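Local atomic coordinates of Two-component system response regulator/GGDEF domain protein (PDB entry 3LUF), a protein that probably condenses two GTP molecules into cyclic di-GMP through a GGDEF domain, and is represented here by its two receiver domains, each binding magnesium. Residues Lys6-Glu11 with Asp33-Leu38; Val10-Thr15 with Thr57-Pro62; Val130-Thr135 with Leu174-Met179. One frame throughout, in Å; residues are numbered along the deposited sequence. Where two conformers were deposited one is given.

Contact 1 (Lys6-Glu11 with Asp33-Leu38)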
loop_
_atom_site.group_PDB
_atom_site.type_symbol
_atom_site.label_atom_id
_atom_site.label_comp_id
_atom_site.label_asym_id
_atom_site.label_seq_id
_atom_site.Cartn_x
_atom_site.Cartn_y
_atom_site.Cartn_z
ATOM N N LYS B 6 2.243 -23.069 15.173
ATOM C CA LYS B 6 1.583 -22.884 16.471
ATOM C C LYS B 6 1.905 -21.499 17.040
ATOM O O LYS B 6 2.994 -20.964 16.801
ATOM C CB LYS B 6 2.023 -23.981 17.445
ATOM C CG LYS B 6 1.077 -24.142 18.625
ATOM C CD LYS B 6 0.937 -25.583 19.081
ATOM C CE LYS B 6 2.277 -26.229 19.328
ATOM N NZ LYS B 6 2.035 -27.400 20.201
ATOM N N ILE B 7 0.955 -20.890 17.751
ATOM C CA ILE B 7 1.294 -19.655 18.495
ATOM C C ILE B 7 1.013 -19.826 19.978
ATOM O O ILE B 7 0.226 -20.681 20.366
ATOM C CB ILE B 7 0.594 -18.362 17.972
ATOM C CG1 ILE B 7 -0.918 -18.461 18.141
ATOM C CG2 ILE B 7 0.998 -18.071 16.500
ATOM C CD1 ILE B 7 -1.565 -17.181 18.479
ATOM N N LEU B 8 1.699 -19.020 20.774
ATOM C CA LEU B 8 1.577 -19.048 22.231
ATOM C C LEU B 8 0.952 -17.708 22.640
ATOM O O LEU B 8 1.386 -16.643 22.199
ATOM C CB LEU B 8 2.986 -19.163 22.844
ATOM C CG LEU B 8 2.995 -19.059 24.397
ATOM C CD1 LEU B 8 2.240 -20.246 24.945
ATOM C CD2 LEU B 8 4.434 -19.007 24.946
ATOM N N ILE B 9 -0.025 -17.786 23.531
ATOM C CA ILE B 9 -0.655 -16.593 24.111
ATOM C C ILE B 9 -0.488 -16.702 25.611
ATOM O O ILE B 9 -0.848 -17.729 26.191
ATOM C CB ILE B 9 -2.172 -16.511 23.739
ATOM C CG1 ILE B 9 -2.341 -16.411 22.218
ATOM C CG2 ILE B 9 -2.819 -15.254 24.384
ATOM C CD1 ILE B 9 -3.824 -16.495 21.794
ATOM N N VAL B 10 0.090 -15.681 26.228
ATOM C CA VAL B 10 0.143 -15.648 27.703
ATOM C C VAL B 10 -0.499 -14.336 28.139
ATOM O O VAL B 10 0.058 -13.250 27.932
ATOM C CB VAL B 10 1.601 -15.753 28.229
ATOM C CG1 VAL B 10 1.586 -15.970 29.737
ATOM C CG2 VAL B 10 2.380 -16.883 27.503
ATOM N N GLU B 11 -1.697 -14.454 28.697
ATOM C CA GLU B 11 -2.545 -13.304 28.994
ATOM C C GLU B 11 -3.540 -13.696 30.088
ATOM O O GLU B 11 -4.293 -14.658 29.942
ATOM C CB GLU B 11 -3.322 -12.909 27.711
ATOM C CG GLU B 11 -4.484 -11.905 27.960
ATOM C CD GLU B 11 -4.016 -10.569 28.549
ATOM O OE1 GLU B 11 -3.383 -9.795 27.824
ATOM O OE2 GLU B 11 -4.380 -10.261 29.716
ATOM N N ASP B 33 -1.788 -22.384 21.765
ATOM C CA ASP B 33 -1.671 -22.711 23.187
ATOM C C ASP B 33 -1.782 -21.408 23.970
ATOM O O ASP B 33 -0.960 -20.497 23.783
ATOM C CB ASP B 33 -0.316 -23.358 23.476
ATOM C CG ASP B 33 -0.206 -24.776 22.921
ATOM O OD1 ASP B 33 -1.231 -25.483 22.840
ATOM O OD2 ASP B 33 0.922 -25.187 22.585
ATOM N N ALA B 34 -2.755 -21.341 24.884
ATOM C CA ALA B 34 -2.990 -20.105 25.629
ATOM C C ALA B 34 -3.038 -20.347 27.137
ATOM O O ALA B 34 -3.751 -21.245 27.601
ATOM C CB ALA B 34 -4.313 -19.444 25.181
ATOM N N PHE B 35 -2.316 -19.512 27.877
ATOM C CA PHE B 35 -2.211 -19.665 29.328
ATOM C C PHE B 35 -2.428 -18.355 30.025
ATOM O O PHE B 35 -2.210 -17.284 29.442
ATOM C CB PHE B 35 -0.833 -20.230 29.707
ATOM C CG PHE B 35 -0.514 -21.485 29.004
ATOM C CD1 PHE B 35 -1.093 -22.687 29.433
ATOM C CD2 PHE B 35 0.320 -21.475 27.863
ATOM C CE1 PHE B 35 -0.842 -23.868 28.742
ATOM C CE2 PHE B 35 0.586 -22.645 27.173
ATOM C CZ PHE B 35 0.002 -23.847 27.606
ATOM N N ASP B 36 -2.897 -18.436 31.269
ATOM C CA ASP B 36 -3.079 -17.227 32.065
ATOM C C ASP B 36 -1.898 -16.846 32.960
ATOM O O ASP B 36 -1.981 -15.851 33.655
ATOM C CB ASP B 36 -4.389 -17.292 32.900
ATOM C CG ASP B 36 -4.410 -18.432 33.920
ATOM O OD1 ASP B 36 -3.428 -19.196 34.056
ATOM O OD2 ASP B 36 -5.447 -18.548 34.615
ATOM N N THR B 37 -0.808 -17.634 32.938
ATOM C CA THR B 37 0.388 -17.308 33.699
ATOM C C THR B 37 1.590 -17.766 32.884
ATOM O O THR B 37 1.472 -18.636 32.000
ATOM C CB THR B 37 0.481 -18.104 35.037
ATOM O OG1 THR B 37 0.477 -19.503 34.736
ATOM C CG2 THR B 37 -0.686 -17.770 35.954
ATOM N N LEU B 38 2.722 -17.158 33.172
ATOM C CA LEU B 38 3.979 -17.543 32.557
ATOM C C LEU B 38 4.291 -19.007 32.904
ATOM O O LEU B 38 4.752 -19.752 32.035
ATOM C CB LEU B 38 5.072 -16.574 32.976
ATOM C CG LEU B 38 6.517 -16.905 32.554
ATOM C CD1 LEU B 38 6.585 -16.912 31.016
ATOM C CD2 LEU B 38 7.472 -15.898 33.150
#

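Contact 2 (Val10-Thr15 with Thr57-Pro62). With MG (magnesium ion), chain G.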
loop_
_atom_site.group_PDB
_atom_site.type_symbol
_atom_site.label_atom_id
_atom_site.label_comp_id
_atom_site.label_asym_id
_atom_site.label_seq_id
_atom_site.Cartn_x
_atom_site.Cartn_y
_atom_site.Cartn_z
ATOM N N VAL B 10 0.090 -15.681 26.228
ATOM C CA VAL B 10 0.143 -15.648 27.703
ATOM C C VAL B 10 -0.499 -14.336 28.139
ATOM O O VAL B 10 0.058 -13.250 27.932
ATOM C CB VAL B 10 1.601 -15.753 28.229
ATOM C CG1 VAL B 10 1.586 -15.970 29.737
ATOM C CG2 VAL B 10 2.380 -16.883 27.503
ATOM N N GLU B 11 -1.697 -14.454 28.697
ATOM C CA GLU B 11 -2.545 -13.304 28.994
ATOM C C GLU B 11 -3.540 -13.696 30.088
ATOM O O GLU B 11 -4.293 -14.658 29.942
ATOM C CB GLU B 11 -3.322 -12.909 27.711
ATOM C CG GLU B 11 -4.484 -11.905 27.960
ATOM C CD GLU B 11 -4.016 -10.569 28.549
ATOM O OE1 GLU B 11 -3.383 -9.795 27.824
ATOM O OE2 GLU B 11 -4.380 -10.261 29.716
ATOM N N ASP B 12 -3.518 -12.977 31.215
ATOM C CA ASP B 12 -4.389 -13.362 32.312
ATOM C C ASP B 12 -5.802 -12.790 32.226
ATOM O O ASP B 12 -6.664 -13.245 32.955
ATOM C CB ASP B 12 -3.767 -13.044 33.700
ATOM C CG ASP B 12 -3.480 -11.553 33.899
ATOM O OD1 ASP B 12 -3.111 -10.876 32.924
ATOM O OD2 ASP B 12 -3.571 -11.040 35.053
ATOM N N SER B 13 -6.055 -11.807 31.371
ATOM C CA SER B 13 -7.447 -11.335 31.225
ATOM C C SER B 13 -8.257 -12.425 30.551
ATOM O O SER B 13 -7.974 -12.767 29.382
ATOM C CB SER B 13 -7.513 -10.066 30.381
ATOM O OG SER B 13 -8.886 -9.746 30.108
HETATM N N MSE B 14 -9.275 -12.961 31.244
HETATM C CA MSE B 14 -10.121 -13.971 30.637
HETATM C C MSE B 14 -10.753 -13.408 29.352
HETATM O O MSE B 14 -10.775 -14.067 28.333
HETATM C CB MSE B 14 -11.232 -14.426 31.587
HETATM C CG MSE B 14 -11.887 -15.714 31.101
HETATM SE SE MSE B 14 -13.423 -16.082 32.208
HETATM C CE MSE B 14 -14.682 -14.790 31.470
ATOM N N THR B 15 -11.244 -12.173 29.415
ATOM C CA THR B 15 -11.899 -11.560 28.258
ATOM C C THR B 15 -10.959 -11.445 27.055
ATOM O O THR B 15 -11.317 -11.808 25.909
ATOM C CB THR B 15 -12.385 -10.152 28.664
ATOM O OG1 THR B 15 -13.389 -10.310 29.675
ATOM C CG2 THR B 15 -12.989 -9.406 27.473
ATOM N N THR B 57 1.308 -7.647 32.154
ATOM C CA THR B 57 0.773 -7.690 33.503
ATOM C C THR B 57 0.355 -9.110 33.893
ATOM O O THR B 57 -0.838 -9.416 33.968
ATOM C CB THR B 57 -0.423 -6.731 33.657
ATOM O OG1 THR B 57 -1.472 -7.112 32.731
ATOM C CG2 THR B 57 0.017 -5.318 33.414
ATOM N N LEU B 58 1.316 -9.996 34.130
ATOM C CA LEU B 58 0.950 -11.389 34.414
ATOM C C LEU B 58 1.034 -11.642 35.912
ATOM O O LEU B 58 1.790 -10.960 36.602
ATOM C CB LEU B 58 1.867 -12.357 33.653
ATOM C CG LEU B 58 1.547 -12.382 32.145
ATOM C CD1 LEU B 58 2.719 -13.095 31.408
ATOM C CD2 LEU B 58 0.164 -12.996 31.850
ATOM N N PRO B 59 0.269 -12.621 36.426
ATOM C CA PRO B 59 0.281 -12.815 37.889
ATOM C C PRO B 59 1.666 -13.161 38.411
ATOM O O PRO B 59 2.042 -12.759 39.508
ATOM C CB PRO B 59 -0.615 -14.014 38.085
ATOM C CG PRO B 59 -1.575 -13.994 36.974
ATOM C CD PRO B 59 -0.800 -13.400 35.769
ATOM N N ASP B 60 2.408 -13.930 37.630
ATOM C CA ASP B 60 3.779 -14.321 37.985
ATOM C C ASP B 60 4.848 -13.544 37.169
ATOM O O ASP B 60 6.068 -13.873 37.175
ATOM C CB ASP B 60 3.935 -15.844 37.886
ATOM C CG ASP B 60 3.540 -16.400 36.521
ATOM O OD1 ASP B 60 3.060 -15.616 35.664
ATOM O OD2 ASP B 60 3.659 -17.645 36.338
ATOM N N ALA B 61 4.413 -12.453 36.555
ATOM C CA ALA B 61 5.322 -11.538 35.857
ATOM C C ALA B 61 4.595 -10.223 35.636
ATOM O O ALA B 61 4.199 -9.912 34.527
ATOM C CB ALA B 61 5.848 -12.157 34.532
ATOM N N PRO B 62 4.394 -9.452 36.724
ATOM C CA PRO B 62 3.490 -8.311 36.687
ATOM C C PRO B 62 4.091 -7.055 36.079
ATOM O O PRO B 62 3.368 -6.080 35.888
ATOM C CB PRO B 62 3.212 -8.063 38.164
ATOM C CG PRO B 62 4.443 -8.554 38.847
ATOM C CD PRO B 62 4.880 -9.729 38.094
HETATM MG MG MG G . -2.402 -8.965 32.699
HETATM O O HOH W 1 -3.864 -8.298 31.415
HETATM O O HOH W 2 -3.545 -8.468 34.411
#

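Contact 3 (Val130-Thr135 with Leu174-Met179). With MG (magnesium ion), chain F.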
loop_
_atom_site.group_PDB
_atom_site.type_symbol
_atom_site.label_atom_id
_atom_site.label_comp_id
_atom_site.label_asym_id
_atom_site.label_seq_id
_atom_site.Cartn_x
_atom_site.Cartn_y
_atom_site.Cartn_z
ATOM N N VAL B 130 17.926 -4.430 -1.901
ATOM C CA VAL B 130 18.992 -3.851 -2.755
ATOM C C VAL B 130 19.255 -2.421 -2.304
ATOM O O VAL B 130 18.396 -1.527 -2.401
ATOM C CB VAL B 130 18.616 -3.838 -4.240
ATOM C CG1 VAL B 130 19.829 -3.493 -5.092
ATOM C CG2 VAL B 130 18.064 -5.191 -4.651
ATOM N N ASP B 131 20.472 -2.191 -1.830
ATOM C CA ASP B 131 20.823 -0.935 -1.186
ATOM C C ASP B 131 22.329 -0.907 -1.116
ATOM O O ASP B 131 22.931 -1.864 -0.667
ATOM C CB ASP B 131 20.283 -0.930 0.257
ATOM C CG ASP B 131 20.436 0.419 0.951
ATOM O OD1 ASP B 131 21.302 1.232 0.550
ATOM O OD2 ASP B 131 19.677 0.676 1.907
ATOM N N ASP B 132 22.920 0.182 -1.581
ATOM C CA ASP B 132 24.394 0.263 -1.647
ATOM C C ASP B 132 25.064 0.690 -0.337
ATOM O O ASP B 132 26.291 0.616 -0.209
ATOM C CB ASP B 132 24.839 1.163 -2.792
ATOM C CG ASP B 132 24.349 2.572 -2.639
ATOM O OD1 ASP B 132 23.144 2.784 -2.381
ATOM O OD2 ASP B 132 25.175 3.487 -2.792
ATOM N N SER B 133 24.271 1.143 0.619
ATOM C CA SER B 133 24.802 1.435 1.960
ATOM C C SER B 133 24.576 0.266 2.923
ATOM O O SER B 133 23.430 -0.090 3.215
ATOM C CB SER B 133 24.143 2.690 2.514
ATOM O OG SER B 133 24.291 3.764 1.610
ATOM N N ARG B 134 25.667 -0.309 3.433
ATOM C CA ARG B 134 25.599 -1.418 4.400
ATOM C C ARG B 134 24.723 -1.071 5.615
ATOM O O ARG B 134 23.967 -1.909 6.087
ATOM C CB ARG B 134 27.013 -1.829 4.868
ATOM C CG ARG B 134 27.114 -3.229 5.496
ATOM C CD ARG B 134 28.313 -3.358 6.461
ATOM N NE ARG B 134 28.313 -2.249 7.421
ATOM C CZ ARG B 134 27.654 -2.239 8.582
ATOM N NH1 ARG B 134 27.701 -1.167 9.353
ATOM N NH2 ARG B 134 26.949 -3.295 8.981
ATOM N N THR B 135 24.812 0.176 6.097
ATOM C CA THR B 135 24.033 0.632 7.263
ATOM C C THR B 135 22.529 0.571 7.035
ATOM O O THR B 135 21.800 -0.055 7.809
ATOM C CB THR B 135 24.446 2.074 7.697
ATOM O OG1 THR B 135 25.810 2.050 8.128
ATOM C CG2 THR B 135 23.565 2.609 8.842
ATOM N N LEU B 174 12.979 -4.921 -2.653
ATOM C CA LEU B 174 12.986 -3.527 -2.222
ATOM C C LEU B 174 14.235 -2.865 -2.785
ATOM O O LEU B 174 15.338 -3.347 -2.579
ATOM C CB LEU B 174 12.976 -3.432 -0.693
ATOM C CG LEU B 174 11.793 -4.078 0.065
ATOM C CD1 LEU B 174 11.966 -5.593 0.255
ATOM C CD2 LEU B 174 11.732 -3.457 1.433
ATOM N N VAL B 175 14.050 -1.754 -3.488
ATOM C CA VAL B 175 15.100 -1.167 -4.347
ATOM C C VAL B 175 15.409 0.280 -3.981
ATOM O O VAL B 175 14.569 1.143 -4.102
ATOM C CB VAL B 175 14.672 -1.213 -5.841
ATOM C CG1 VAL B 175 15.787 -0.638 -6.720
ATOM C CG2 VAL B 175 14.402 -2.641 -6.262
ATOM N N ASP B 176 16.650 0.513 -3.571
ATOM C CA ASP B 176 17.198 1.840 -3.344
ATOM C C ASP B 176 17.400 2.548 -4.668
ATOM O O ASP B 176 17.985 1.987 -5.604
ATOM C CB ASP B 176 18.552 1.666 -2.638
ATOM C CG ASP B 176 19.264 2.982 -2.359
ATOM O OD1 ASP B 176 18.601 4.010 -2.123
ATOM O OD2 ASP B 176 20.514 2.957 -2.386
ATOM N N TYR B 177 16.970 3.806 -4.752
ATOM C CA TYR B 177 17.206 4.538 -5.971
ATOM C C TYR B 177 18.689 4.893 -6.179
ATOM O O TYR B 177 19.259 4.594 -7.228
ATOM C CB TYR B 177 16.325 5.779 -6.081
ATOM C CG TYR B 177 16.790 6.663 -7.214
ATOM C CD1 TYR B 177 16.463 6.367 -8.530
ATOM C CD2 TYR B 177 17.616 7.759 -6.967
ATOM C CE1 TYR B 177 16.911 7.166 -9.572
ATOM C CE2 TYR B 177 18.074 8.562 -8.011
ATOM C CZ TYR B 177 17.714 8.265 -9.297
ATOM O OH TYR B 177 18.164 9.068 -10.328
ATOM N N TYR B 178 19.327 5.521 -5.197
ATOM C CA TYR B 178 20.628 6.112 -5.482
ATOM C C TYR B 178 21.746 5.116 -5.249
ATOM O O TYR B 178 22.101 4.813 -4.114
ATOM C CB TYR B 178 20.828 7.428 -4.707
ATOM C CG TYR B 178 22.052 8.190 -5.127
ATOM C CD1 TYR B 178 22.369 8.360 -6.482
ATOM C CD2 TYR B 178 22.909 8.741 -4.174
ATOM C CE1 TYR B 178 23.514 9.062 -6.876
ATOM C CE2 TYR B 178 24.054 9.435 -4.554
ATOM C CZ TYR B 178 24.345 9.601 -5.899
ATOM O OH TYR B 178 25.484 10.298 -6.258
HETATM N N MSE B 179 22.260 4.579 -6.349
HETATM C CA MSE B 179 23.307 3.561 -6.308
HETATM C C MSE B 179 24.281 3.875 -7.424
HETATM O O MSE B 179 23.872 4.425 -8.423
HETATM C CB MSE B 179 22.722 2.157 -6.528
HETATM C CG MSE B 179 21.783 1.704 -5.385
HETATM SE SE MSE B 179 21.278 -0.156 -5.402
HETATM C CE MSE B 179 20.182 -0.154 -7.062
HETATM MG MG MG F . 21.938 4.306 -2.088
HETATM O O HOH W 3 21.914 3.764 -0.046
HETATM O O HOH W 4 23.494 5.697 -1.684
HETATM O O HOH W 5 20.459 5.739 -1.608
#

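Contact 1 (Lys6-Glu11 with Asp33-Leu38)
Asp33 loses more surface to this contact than any other residue, and it meets Lys6-Glu11 with both backbone and side chain. Its N donates to Ile7 O at 3.0 Å, and its O accepts from Ile9 N at 2.9 Å. The same two-sided grip recurs at Phe35, whose N reaches Ile9 O at 2.9 Å and whose O receives Glu11 N at 3.0 Å. This alternation, with the strand axes 10° apart, establishes a parallel ladder in which Leu8 pairs with Asp33, Ile9 with Ala34 and Val10 with Phe35.

The side chains add less regular contacts. Lys6 bends at its second and third torsions and lays its CD beside Asp33 OD2; the salt bridge from NZ to that oxygen is long and weak at 3.4 Å, and each group has another partner, Glu48 for the lysine and Tyr49 for the aspartate. With CG of Phe35 beside its own backbone N (chi1 -54°), the ring presents an edge to Leu8, whose CD1 lies in the ring plane 3.7 Å from CE2. Val10 reaches past the end of the strand instead, placing CG1 3.5 Å from Thr37 O.

On the other face of the sheet Ile9 CB rests 3.9 Å from Ala34 CB. That face lies under helix 14-27, where Leu20 meets Ile9 and Ile21 meets Ala34. The helix is the connection of this beta-alpha-beta unit; strand 31-35 is outermost in the five-stranded sheet, and strand 49-55 flanks 6-10 on its other side.

Contact 2 (Val10-Thr15 with Thr57-Pro62)
Pro59 CD lies over one face of the Asp12 carboxylate and Thr57 O obliquely on the same side; the magnesium lies close to the carboxylate plane, and the two metal-bound waters are displaced to the other side. Asp12 binds the magnesium ion through OD1 alone, since OD2 stays 3.3 Å from the metal. This is the acidic metal site of a CheY-like receiver domain, built where the loop after strand 6-10 faces the loop after strand 49-55.

Thr57 supplies two ligands. Its hydroxyl lies between the backbone N and the carbonyl carbon (chi1 60°), a rotation that turns OG1 to the same ion as its own carbonyl, and both Thr57 O and Thr57 OG1 lie 2.1 Å from the magnesium. Asp55, the predicted phosphorylation site, and waters 1 and 2 complete six ligands. The 2.9 Å between Asp12 OD1 and Thr57 O therefore reflects a shared metal, not a hydrogen bond.

Glu11 belongs to the second shell. Its OE2 accepts a hydrogen bond from water 1, and it also takes the N-H of Ser13 at 2.8 Å through its anti lone pair, which fixes the carboxylate against the start of helix 14-27. OE1 pairs with Lys103. Water 2 is similarly steered by a bond to Asp12 OD2.

Away from the metal, the contact becomes apolar. Leu58 crosses Val10 at about a right angle, CD1 lying 3.5 Å from Val10 CG1, and its CD2 faces the backbone N of Asp12. Leu58 also opens a type I turn, closed by a bond from Ala61 N to Leu58 O. Beside this, Pro59 brings its ring CD to 3.6 Å from Asp12 CB.

Contact 3 (Val130-Thr135 with Leu174-Met179)
Two aspartates reach one magnesium ion by different rotations: CG of Asp132 sits between its backbone N and carbonyl carbon (chi1 61°), whereas Asp176 is extended, with CG opposite its N (chi1 179°). Their side chains cross at about a right angle, yet the carboxylates are nearly coplanar, 15° apart. Asp132 OD1 and Asp176 OD2 come within 2.6 Å because each binds the metal at 2.0 Å. Tyr178 contributes its carbonyl O, and waters 3, 4 and 5 complete the six.

Carboxylates hold these waters: water 5 donates to Asp176 OD1, water 4 to Asp132 OD2 and water 3 to Asp131 OD1. The last oxygen also accepts Ser133 N from above the carboxylate plane, forming an Asx turn, while Asp131 OD2 bonds to Ser136.

Selenomethionine Met179 crosses Val130, SE 3.7 Å from Val130 CG1, and Met179 CG lies against Asp132 OD1. Asp132 N is buried without a polar partner. Parallel-strand bonds, Val130 N to Leu174 O and Asp176 N to Val130 O, both 2.9 Å, join strands 126-130 and 172-176. Paired acids after one strand, an aspartate ending the adjacent one and a carbonyl two residues on mark the receiver-domain phosphorylation site, with Asp176 the predicted acceptor.

Contacts 1 and 2 start from the same stretch of chain, sharing Val10 and Glu11, and their centres are 9 Å apart. Contact 1 joins strand 6-10 to strand 31-35; contact 2 joins the loop following strand 6-10 to the loop after strand 49-55. They also touch directly, with a probable hydrogen bond from Leu38 N to Asp60 OD1. Contact 3 follows later in the chain, in the second receiver domain, its centre about 40 Å from that of contact 1 and 43 Å from that of contact 2. Both domains have a parallel sheet of strand order 2-1-3-4-5, so contacts 2 and 3 lie at corresponding metal sites, a third water in contact 3 taking the place of Thr57 OG1.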